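Local coordinates for protein Amuc_1100 (Akkermansia muciniphila, PDB 6LAD) that is an outer-membrane-associated protein of uncertain biochemical role, probably connected with type II secretion and host toll-like receptor 2, at residues A[95-100]-A[140-145]; A[208-213]-A[265-270]. All blocks are in the same frame, centred on the assembly; numbering follows the deposited sequence.

Interaction 1 (A[95-100]-A[140-145])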
ATOM      1  N   LEU A  95      15.406   5.373 -13.369  1.00 45.67           N
ATOM      2  CA  LEU A  95      14.575   6.506 -13.737  1.00 45.70           C
ATOM      3  C   LEU A  95      13.213   6.376 -13.084  1.00 47.73           C
ATOM      4  O   LEU A  95      12.618   5.293 -13.066  1.00 44.86           O
ATOM      5  CB  LEU A  95      14.429   6.588 -15.255  1.00 47.78           C
ATOM      6  CG  LEU A  95      15.786   6.707 -15.955  1.00 54.89           C
ATOM      7  CD1 LEU A  95      15.622   6.726 -17.472  1.00 57.52           C
ATOM      8  CD2 LEU A  95      16.595   7.916 -15.457  1.00 54.36           C
ATOM      9  N   ILE A  96      12.694   7.488 -12.572  1.00 45.14           N
ATOM     10  CA  ILE A  96      11.387   7.448 -11.929  1.00 45.63           C
ATOM     11  C   ILE A  96      10.618   8.714 -12.290  1.00 41.11           C
ATOM     12  O   ILE A  96      11.071   9.829 -12.002  1.00 40.46           O
ATOM     13  CB  ILE A  96      11.513   7.262 -10.401  1.00 45.49           C
ATOM     14  CG1 ILE A  96      10.132   7.227  -9.738  1.00 42.40           C
ATOM     15  CG2 ILE A  96      12.460   8.316  -9.778  1.00 39.07           C
ATOM     16  CD1 ILE A  96      10.177   6.958  -8.262  1.00 42.67           C
ATOM     17  N   THR A  97       9.457   8.538 -12.919  1.00 41.06           N
ATOM     18  CA  THR A  97       8.610   9.651 -13.319  1.00 39.61           C
ATOM     19  C   THR A  97       8.123  10.406 -12.091  1.00 42.73           C
ATOM     20  O   THR A  97       8.079   9.874 -10.982  1.00 51.20           O
ATOM     21  CB  THR A  97       7.406   9.146 -14.114  1.00 42.01           C
ATOM     22  OG1 THR A  97       6.550   8.410 -13.234  1.00 48.48           O
ATOM     23  CG2 THR A  97       7.835   8.237 -15.250  1.00 38.30           C
ATOM     24  N   ASP A  98       7.736  11.663 -12.288  1.00 44.80           N
ATOM     25  CA  ASP A  98       7.314  12.431 -11.125  1.00 46.45           C
ATOM     26  C   ASP A  98       6.030  11.879 -10.520  1.00 48.50           C
ATOM     27  O   ASP A  98       5.855  11.944  -9.298  1.00 50.35           O
ATOM     28  CB  ASP A  98       7.158  13.912 -11.469  1.00 42.49           C
ATOM     29  CG  ASP A  98       7.239  14.801 -10.227  1.00 51.72           C
ATOM     30  OD1 ASP A  98       8.306  14.780  -9.563  1.00 52.93           O
ATOM     31  OD2 ASP A  98       6.264  15.529  -9.923  1.00 50.30           O
ATOM     32  N   THR A  99       5.140  11.302 -11.334  1.00 42.79           N
ATOM     33  CA  THR A  99       3.897  10.783 -10.769  1.00 44.26           C
ATOM     34  C   THR A  99       4.158   9.528  -9.948  1.00 47.44           C
ATOM     35  O   THR A  99       3.567   9.353  -8.875  1.00 46.21           O
ATOM     36  CB  THR A  99       2.863  10.519 -11.868  1.00 50.12           C
ATOM     37  OG1 THR A  99       3.394   9.594 -12.827  1.00 59.57           O
ATOM     38  CG2 THR A  99       2.483  11.812 -12.565  1.00 48.01           C
ATOM     39  N   SER A 100       5.050   8.651 -10.432  1.00 45.07           N
ATOM     40  CA  SER A 100       5.423   7.469  -9.661  1.00 41.70           C
ATOM     41  C   SER A 100       5.920   7.847  -8.276  1.00 42.92           C
ATOM     42  O   SER A 100       5.520   7.238  -7.275  1.00 37.88           O
ATOM     43  CB  SER A 100       6.518   6.687 -10.382  1.00 43.33           C
ATOM     44  OG  SER A 100       6.023   6.040 -11.529  1.00 50.20           O
ATOM     45  N   LEU A 140      15.688  -3.099 -11.720  1.00 51.50           N
ATOM     46  CA  LEU A 140      14.847  -2.501 -12.732  1.00 43.81           C
ATOM     47  C   LEU A 140      15.578  -1.314 -13.344  1.00 45.10           C
ATOM     48  O   LEU A 140      16.623  -0.881 -12.863  1.00 47.87           O
ATOM     49  CB  LEU A 140      13.536  -2.028 -12.116  1.00 44.69           C
ATOM     50  CG  LEU A 140      12.745  -3.134 -11.439  1.00 46.69           C
ATOM     51  CD1 LEU A 140      11.514  -2.559 -10.775  1.00 39.72           C
ATOM     52  CD2 LEU A 140      12.394  -4.228 -12.450  1.00 50.14           C
ATOM     53  N   SER A 141      15.006  -0.772 -14.413  1.00 45.00           N
ATOM     54  CA  SER A 141      15.567   0.412 -15.032  1.00 42.54           C
ATOM     55  C   SER A 141      14.633   1.610 -15.021  1.00 46.35           C
ATOM     56  O   SER A 141      15.114   2.735 -15.168  1.00 47.40           O
ATOM     57  CB  SER A 141      15.978   0.126 -16.482  1.00 48.58           C
ATOM     58  OG  SER A 141      14.838  -0.063 -17.290  1.00 51.40           O
ATOM     59  N   LYS A 142      13.322   1.421 -14.863  1.00 48.49           N
ATOM     60  CA  LYS A 142      12.462   2.593 -14.774  1.00 45.60           C
ATOM     61  C   LYS A 142      11.200   2.274 -13.983  1.00 49.16           C
ATOM     62  O   LYS A 142      10.576   1.238 -14.212  1.00 52.18           O
ATOM     63  CB  LYS A 142      12.102   3.086 -16.182  1.00 52.52           C
ATOM     64  CG  LYS A 142      11.489   4.478 -16.250  1.00 59.10           C
ATOM     65  CD  LYS A 142      11.148   4.829 -17.703  1.00 69.58           C
ATOM     66  CE  LYS A 142      10.473   6.195 -17.853  1.00 63.34           C
ATOM     67  NZ  LYS A 142      10.003   6.372 -19.263  1.00 63.60           N
ATOM     68  N   PHE A 143      10.816   3.178 -13.074  1.00 44.88           N
ATOM     69  CA  PHE A 143       9.495   3.167 -12.451  1.00 39.40           C
ATOM     70  C   PHE A 143       8.616   4.132 -13.236  1.00 45.70           C
ATOM     71  O   PHE A 143       8.876   5.342 -13.237  1.00 49.34           O
ATOM     72  CB  PHE A 143       9.531   3.622 -10.993  1.00 41.35           C
ATOM     73  CG  PHE A 143       9.978   2.584 -10.033  1.00 40.11           C
ATOM     74  CD1 PHE A 143       9.198   1.466  -9.785  1.00 41.27           C
ATOM     75  CD2 PHE A 143      11.149   2.765  -9.310  1.00 38.00           C
ATOM     76  CE1 PHE A 143       9.618   0.505  -8.881  1.00 44.15           C
ATOM     77  CE2 PHE A 143      11.573   1.817  -8.392  1.00 40.86           C
ATOM     78  CZ  PHE A 143      10.811   0.684  -8.173  1.00 42.49           C
ATOM     79  N   ILE A 144       7.569   3.622 -13.875  1.00 43.12           N
ATOM     80  CA  ILE A 144       6.768   4.415 -14.795  1.00 45.20           C
ATOM     81  C   ILE A 144       5.489   4.936 -14.148  1.00 43.77           C
ATOM     82  O   ILE A 144       5.104   6.083 -14.366  1.00 46.48           O
ATOM     83  CB  ILE A 144       6.473   3.581 -16.055  1.00 41.64           C
ATOM     84  CG1 ILE A 144       7.761   3.447 -16.869  1.00 45.97           C
ATOM     85  CG2 ILE A 144       5.360   4.205 -16.866  1.00 40.83           C
ATOM     86  CD1 ILE A 144       7.810   2.221 -17.740  1.00 52.26           C
ATOM     87  N   LYS A 145       4.790   4.108 -13.383  1.00 44.55           N
ATOM     88  CA  LYS A 145       3.489   4.485 -12.857  1.00 41.94           C
ATOM     89  C   LYS A 145       3.231   3.786 -11.530  1.00 40.09           C
ATOM     90  O   LYS A 145       3.538   2.602 -11.379  1.00 41.65           O
ATOM     91  CB  LYS A 145       2.403   4.119 -13.873  1.00 47.82           C
ATOM     92  CG  LYS A 145       0.986   4.447 -13.457  1.00 52.72           C
ATOM     93  CD  LYS A 145      -0.002   4.011 -14.538  1.00 62.01           C
ATOM     94  CE  LYS A 145      -0.022   2.493 -14.718  1.00 60.85           C
ATOM     95  NZ  LYS A 145      -1.063   2.091 -15.712  1.00 70.96           N
TER
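Leu95 and Ile96 run parallel to Lys142 and Phe143, and the two short strands form one border of a mixed beta-sheet in this chain. The alternation of backbone bonds supports that reading: Leu95 N donates to Ser141 O, Phe143 N donates to Leu95 O at 2.8 Å, and Thr97 N reaches Phe143 O with an N-H...O angle of 166°. Ser141 O receives its donor from above the carbonyl plane, whereas the other two bonds run nearly along the C=O axis.

After Ile96 the chain turns, and Thr97 marks the change from backbone to side-chain bonding. Its CB lies 3.8 Å from Ile144 O. There the side chain divides: OG1 sits between the backbone N and the carbonyl carbon (chi1 68°) and donates to Ile144 O at 3.0 Å, approaching from above the carbonyl plane. The same OG1 accepts from Ser100 N at 3.2 Å, an ST motif that ties the turn to the strand edge. CG2, the other branch, lies against the carbonyls of Ile144 and Phe143, with Lys142 CE farther off.

On the face carrying Ile96 and Phe143, Ile96 CG1 meets Phe143 CB at 3.9 Å. The Phe143 side chain leads on past Ile96 and packs among Cys89 of helix 71-92 and Val132, Leu135 and Ala136 of helix 118-136. On the other face, Leu95 CB rests against Lys142 CG at 3.8 Å, so an aliphatic part of the lysine does the packing.

The chemistry implies a sheet edge with an apolar side turned to the helices, where the threonine hydroxyl, gripped as donor and acceptor, takes over from the backbone as the strand ends.

Interaction 2 (A[208-213]-A[265-270])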
ATOM      1  N   ARG A 208       1.015  -7.863 -17.288  1.00 56.72           N
ATOM      2  CA  ARG A 208       1.018  -7.648 -18.727  1.00 57.52           C
ATOM      3  C   ARG A 208       2.399  -7.193 -19.170  1.00 58.59           C
ATOM      4  O   ARG A 208       3.023  -6.349 -18.522  1.00 60.53           O
ATOM      5  CB  ARG A 208      -0.042  -6.647 -19.187  1.00 61.91           C
ATOM      6  CG  ARG A 208      -1.457  -7.159 -19.018  1.00 65.60           C
ATOM      7  CD  ARG A 208      -2.502  -6.089 -19.302  1.00 71.67           C
ATOM      8  NE  ARG A 208      -3.782  -6.423 -18.686  1.00 76.27           N
ATOM      9  CZ  ARG A 208      -4.858  -5.644 -18.709  1.00 84.46           C
ATOM     10  NH1 ARG A 208      -4.831  -4.462 -19.325  1.00 82.20           N
ATOM     11  NH2 ARG A 208      -5.972  -6.055 -18.116  1.00 84.60           N
ATOM     12  N   ILE A 209       2.868  -7.773 -20.272  1.00 62.61           N
ATOM     13  CA  ILE A 209       4.189  -7.505 -20.825  1.00 63.26           C
ATOM     14  C   ILE A 209       4.009  -6.872 -22.194  1.00 68.62           C
ATOM     15  O   ILE A 209       3.292  -7.415 -23.040  1.00 73.72           O
ATOM     16  CB  ILE A 209       5.023  -8.791 -20.936  1.00 62.52           C
ATOM     17  CG1 ILE A 209       5.094  -9.487 -19.580  1.00 61.55           C
ATOM     18  CG2 ILE A 209       6.418  -8.473 -21.467  1.00 64.07           C
ATOM     19  CD1 ILE A 209       6.217  -8.999 -18.701  1.00 61.16           C
ATOM     20  N   ARG A 210       4.617  -5.704 -22.391  1.00 70.93           N
ATOM     21  CA  ARG A 210       4.581  -4.963 -23.647  1.00 74.50           C
ATOM     22  C   ARG A 210       5.998  -4.515 -24.035  1.00 79.13           C
ATOM     23  O   ARG A 210       6.971  -4.682 -23.279  1.00 75.19           O
ATOM     24  CB  ARG A 210       3.625  -3.763 -23.550  1.00 68.35           C
ATOM     25  CG  ARG A 210       2.159  -4.081 -23.214  1.00 69.86           C
ATOM     26  CD  ARG A 210       1.522  -5.089 -24.186  1.00 72.36           C
ATOM     27  NE  ARG A 210       0.103  -5.343 -23.896  1.00 73.29           N
ATOM     28  CZ  ARG A 210      -0.403  -6.531 -23.554  1.00 75.84           C
ATOM     29  NH1 ARG A 210       0.386  -7.595 -23.453  1.00 77.70           N
ATOM     30  NH2 ARG A 210      -1.701  -6.661 -23.301  1.00 69.86           N
ATOM     31  N   ASN A 211       6.100  -3.918 -25.226  1.00 85.05           N
ATOM     32  CA  ASN A 211       7.362  -3.371 -25.713  1.00 87.10           C
ATOM     33  C   ASN A 211       7.753  -2.122 -24.926  1.00 87.90           C
ATOM     34  O   ASN A 211       6.895  -1.348 -24.479  1.00 87.55           O
ATOM     35  CB  ASN A 211       7.265  -3.029 -27.200  1.00 87.49           C
ATOM     36  CG  ASN A 211       7.206  -4.260 -28.080  1.00 91.27           C
ATOM     37  OD1 ASN A 211       7.503  -5.372 -27.635  1.00 90.57           O
ATOM     38  ND2 ASN A 211       6.833  -4.068 -29.344  1.00 93.20           N
ATOM     39  N   GLU A 212       9.069  -1.910 -24.806  1.00 83.04           N
ATOM     40  CA  GLU A 212       9.610  -0.947 -23.849  1.00 83.02           C
ATOM     41  C   GLU A 212       9.071   0.464 -24.085  1.00 90.18           C
ATOM     42  O   GLU A 212       8.874   0.899 -25.226  1.00 88.87           O
ATOM     43  CB  GLU A 212      11.145  -0.949 -23.902  1.00 82.18           C
ATOM     44  CG  GLU A 212      11.774  -0.070 -24.988  1.00 89.18           C
ATOM     45  CD  GLU A 212      12.875   0.848 -24.449  1.00 91.21           C
ATOM     46  OE1 GLU A 212      14.045   0.401 -24.367  1.00 88.07           O
ATOM     47  OE2 GLU A 212      12.564   2.016 -24.103  1.00 86.92           O
ATOM     48  N   ARG A 213       8.820   1.173 -22.985  1.00 89.33           N
ATOM     49  CA  ARG A 213       8.285   2.531 -23.030  1.00 91.42           C
ATOM     50  C   ARG A 213       9.203   3.492 -22.267  1.00 92.70           C
ATOM     51  O   ARG A 213       8.767   4.236 -21.380  1.00 92.25           O
ATOM     52  CB  ARG A 213       6.858   2.571 -22.455  1.00 90.33           C
ATOM     53  CG  ARG A 213       5.896   1.548 -23.080  1.00 88.64           C
ATOM     54  CD  ARG A 213       4.518   2.145 -23.416  1.00 89.35           C
ATOM     55  NE  ARG A 213       4.591   3.310 -24.304  1.00 99.45           N
ATOM     56  CZ  ARG A 213       4.910   3.255 -25.597  1.00100.18           C
ATOM     57  NH1 ARG A 213       4.948   4.367 -26.322  1.00100.00           N
ATOM     58  NH2 ARG A 213       5.207   2.094 -26.165  1.00 96.45           N
ATOM     59  N   GLN A 265      15.135  -4.862 -22.734  1.00 74.82           N
ATOM     60  CA  GLN A 265      14.159  -4.227 -21.856  1.00 67.82           C
ATOM     61  C   GLN A 265      12.729  -4.590 -22.234  1.00 68.17           C
ATOM     62  O   GLN A 265      12.385  -4.653 -23.419  1.00 72.21           O
ATOM     63  CB  GLN A 265      14.324  -2.708 -21.918  1.00 70.11           C
ATOM     64  CG  GLN A 265      15.699  -2.234 -21.497  1.00 75.67           C
ATOM     65  CD  GLN A 265      15.745  -1.779 -20.057  1.00 70.13           C
ATOM     66  OE1 GLN A 265      15.018  -0.868 -19.665  1.00 72.92           O
ATOM     67  NE2 GLN A 265      16.579  -2.426 -19.256  1.00 66.90           N
ATOM     68  N   VAL A 266      11.896  -4.831 -21.215  1.00 67.36           N
ATOM     69  CA  VAL A 266      10.467  -5.072 -21.385  1.00 65.12           C
ATOM     70  C   VAL A 266       9.699  -4.161 -20.437  1.00 58.37           C
ATOM     71  O   VAL A 266      10.202  -3.778 -19.372  1.00 59.82           O
ATOM     72  CB  VAL A 266      10.071  -6.550 -21.142  1.00 63.51           C
ATOM     73  CG1 VAL A 266      10.911  -7.492 -21.995  1.00 68.66           C
ATOM     74  CG2 VAL A 266      10.199  -6.902 -19.674  1.00 64.82           C
ATOM     75  N   PHE A 267       8.457  -3.840 -20.823  1.00 59.71           N
ATOM     76  CA  PHE A 267       7.566  -2.967 -20.066  1.00 58.69           C
ATOM     77  C   PHE A 267       6.525  -3.828 -19.355  1.00 60.71           C
ATOM     78  O   PHE A 267       5.739  -4.522 -20.009  1.00 59.88           O
ATOM     79  CB  PHE A 267       6.900  -1.966 -21.010  1.00 65.96           C
ATOM     80  CG  PHE A 267       5.767  -1.178 -20.401  1.00 62.27           C
ATOM     81  CD1 PHE A 267       4.460  -1.618 -20.515  1.00 66.66           C
ATOM     82  CD2 PHE A 267       5.998   0.026 -19.767  1.00 65.82           C
ATOM     83  CE1 PHE A 267       3.407  -0.887 -19.978  1.00 66.79           C
ATOM     84  CE2 PHE A 267       4.950   0.762 -19.229  1.00 65.56           C
ATOM     85  CZ  PHE A 267       3.654   0.303 -19.337  1.00 66.35           C
ATOM     86  N   VAL A 268       6.504  -3.762 -18.024  1.00 56.54           N
ATOM     87  CA  VAL A 268       5.665  -4.611 -17.190  1.00 53.27           C
ATOM     88  C   VAL A 268       4.609  -3.755 -16.510  1.00 50.37           C
ATOM     89  O   VAL A 268       4.905  -2.673 -15.982  1.00 48.35           O
ATOM     90  CB  VAL A 268       6.505  -5.358 -16.137  1.00 46.85           C
ATOM     91  CG1 VAL A 268       5.631  -6.309 -15.353  1.00 47.96           C
ATOM     92  CG2 VAL A 268       7.661  -6.093 -16.790  1.00 49.15           C
ATOM     93  N   GLN A 269       3.378  -4.254 -16.504  1.00 49.60           N
ATOM     94  CA  GLN A 269       2.306  -3.645 -15.731  1.00 51.85           C
ATOM     95  C   GLN A 269       1.709  -4.710 -14.828  1.00 48.95           C
ATOM     96  O   GLN A 269       1.328  -5.785 -15.301  1.00 48.66           O
ATOM     97  CB  GLN A 269       1.250  -3.042 -16.650  1.00 55.98           C
ATOM     98  CG  GLN A 269       0.235  -2.166 -15.954  1.00 58.84           C
ATOM     99  CD  GLN A 269      -0.509  -1.282 -16.951  1.00 75.63           C
ATOM    100  OE1 GLN A 269      -1.239  -0.366 -16.559  1.00 77.80           O
ATOM    101  NE2 GLN A 269      -0.315  -1.548 -18.253  1.00 67.78           N
ATOM    102  N   VAL A 270       1.651  -4.421 -13.531  1.00 44.06           N
ATOM    103  CA  VAL A 270       1.211  -5.369 -12.519  1.00 41.50           C
ATOM    104  C   VAL A 270      -0.012  -4.802 -11.814  1.00 43.96           C
ATOM    105  O   VAL A 270       0.006  -3.659 -11.330  1.00 44.31           O
ATOM    106  CB  VAL A 270       2.328  -5.681 -11.508  1.00 42.48           C
ATOM    107  CG1 VAL A 270       1.887  -6.777 -10.571  1.00 40.54           C
ATOM    108  CG2 VAL A 270       3.614  -6.056 -12.236  1.00 40.70           C
TER
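Arg208 and Gln269, and then Arg210 and Phe267, form two successive antiparallel hydrogen-bonded pairs, a beta-ladder at the border of the chain's mixed sheet, where strand 201-211 is outermost. The short strand axes approach to 4.7 Å at 149° between their directions. Each pair is bonded in both directions: Arg208 N to Gln269 O and Gln269 N to Arg208 O are both 2.9 Å; Arg210 N to Phe267 O, also 2.9 Å, lies in the carbonyl plane, while Phe267 N approaches Arg210 O tilted from that plane.

Between them lies the non-hydrogen-bonded pair Ile209 and Val268, whose side chains run side by side in the same direction. Ile209 CD1 touches Val268 CG2 at 3.8 Å, and Ile209 CG2 leans on Val266 CB. Val266 and Val268 also contact Val187 of helix 184-195, which places this apolar face against that helix.

Phe267 dominates the other face. With CG anti to the backbone N (chi1 169°), its ring reaches the residues that follow strand 201-211, and Arg213 CG stands over one face, 4.0 Å from the centroid, as a CH-pi contact. CB and CG of the stem do the touching; the guanidinium, 76° from the ring plane, does not stack on it. Arg210 CB meets CD1 of the same ring obliquely at 3.8 Å. Replacing Phe267 with an alanine would probably leave the Arg213 stem without its aromatic support and free to turn.

Glu212 crosses Gln265 obliquely beyond the ladder. Within its own strand, Arg210 folds back, and NH1 donates to Ile209 O from above the carbonyl plane at 2.9 Å.

How the interactions relate
Both interactions are surface contacts at borders of the same five-stranded sheet: interaction 1 is a short parallel pairing at the 95-96 end, interaction 2 an antiparallel ladder at the 201-211 end. Strand 171-182 lies between 142-147 and 266-277, yet side chains bridge it. Ser141 OG to Gln265 OE1 (2.5 Å) and Lys145 NZ to Gln269 OE1 (2.6 Å) are probable hydrogen bonds, and Ile144 CD1 packs on Phe267 CD2. The chemistry differs: in interaction 1 a threonine hydroxyl extends the bonding and a buried phenylalanine enters the helical layer, whereas in interaction 2 all four hydrogen bonds between the segments are backbone to backbone and a partly exposed phenylalanine meets arginine stems.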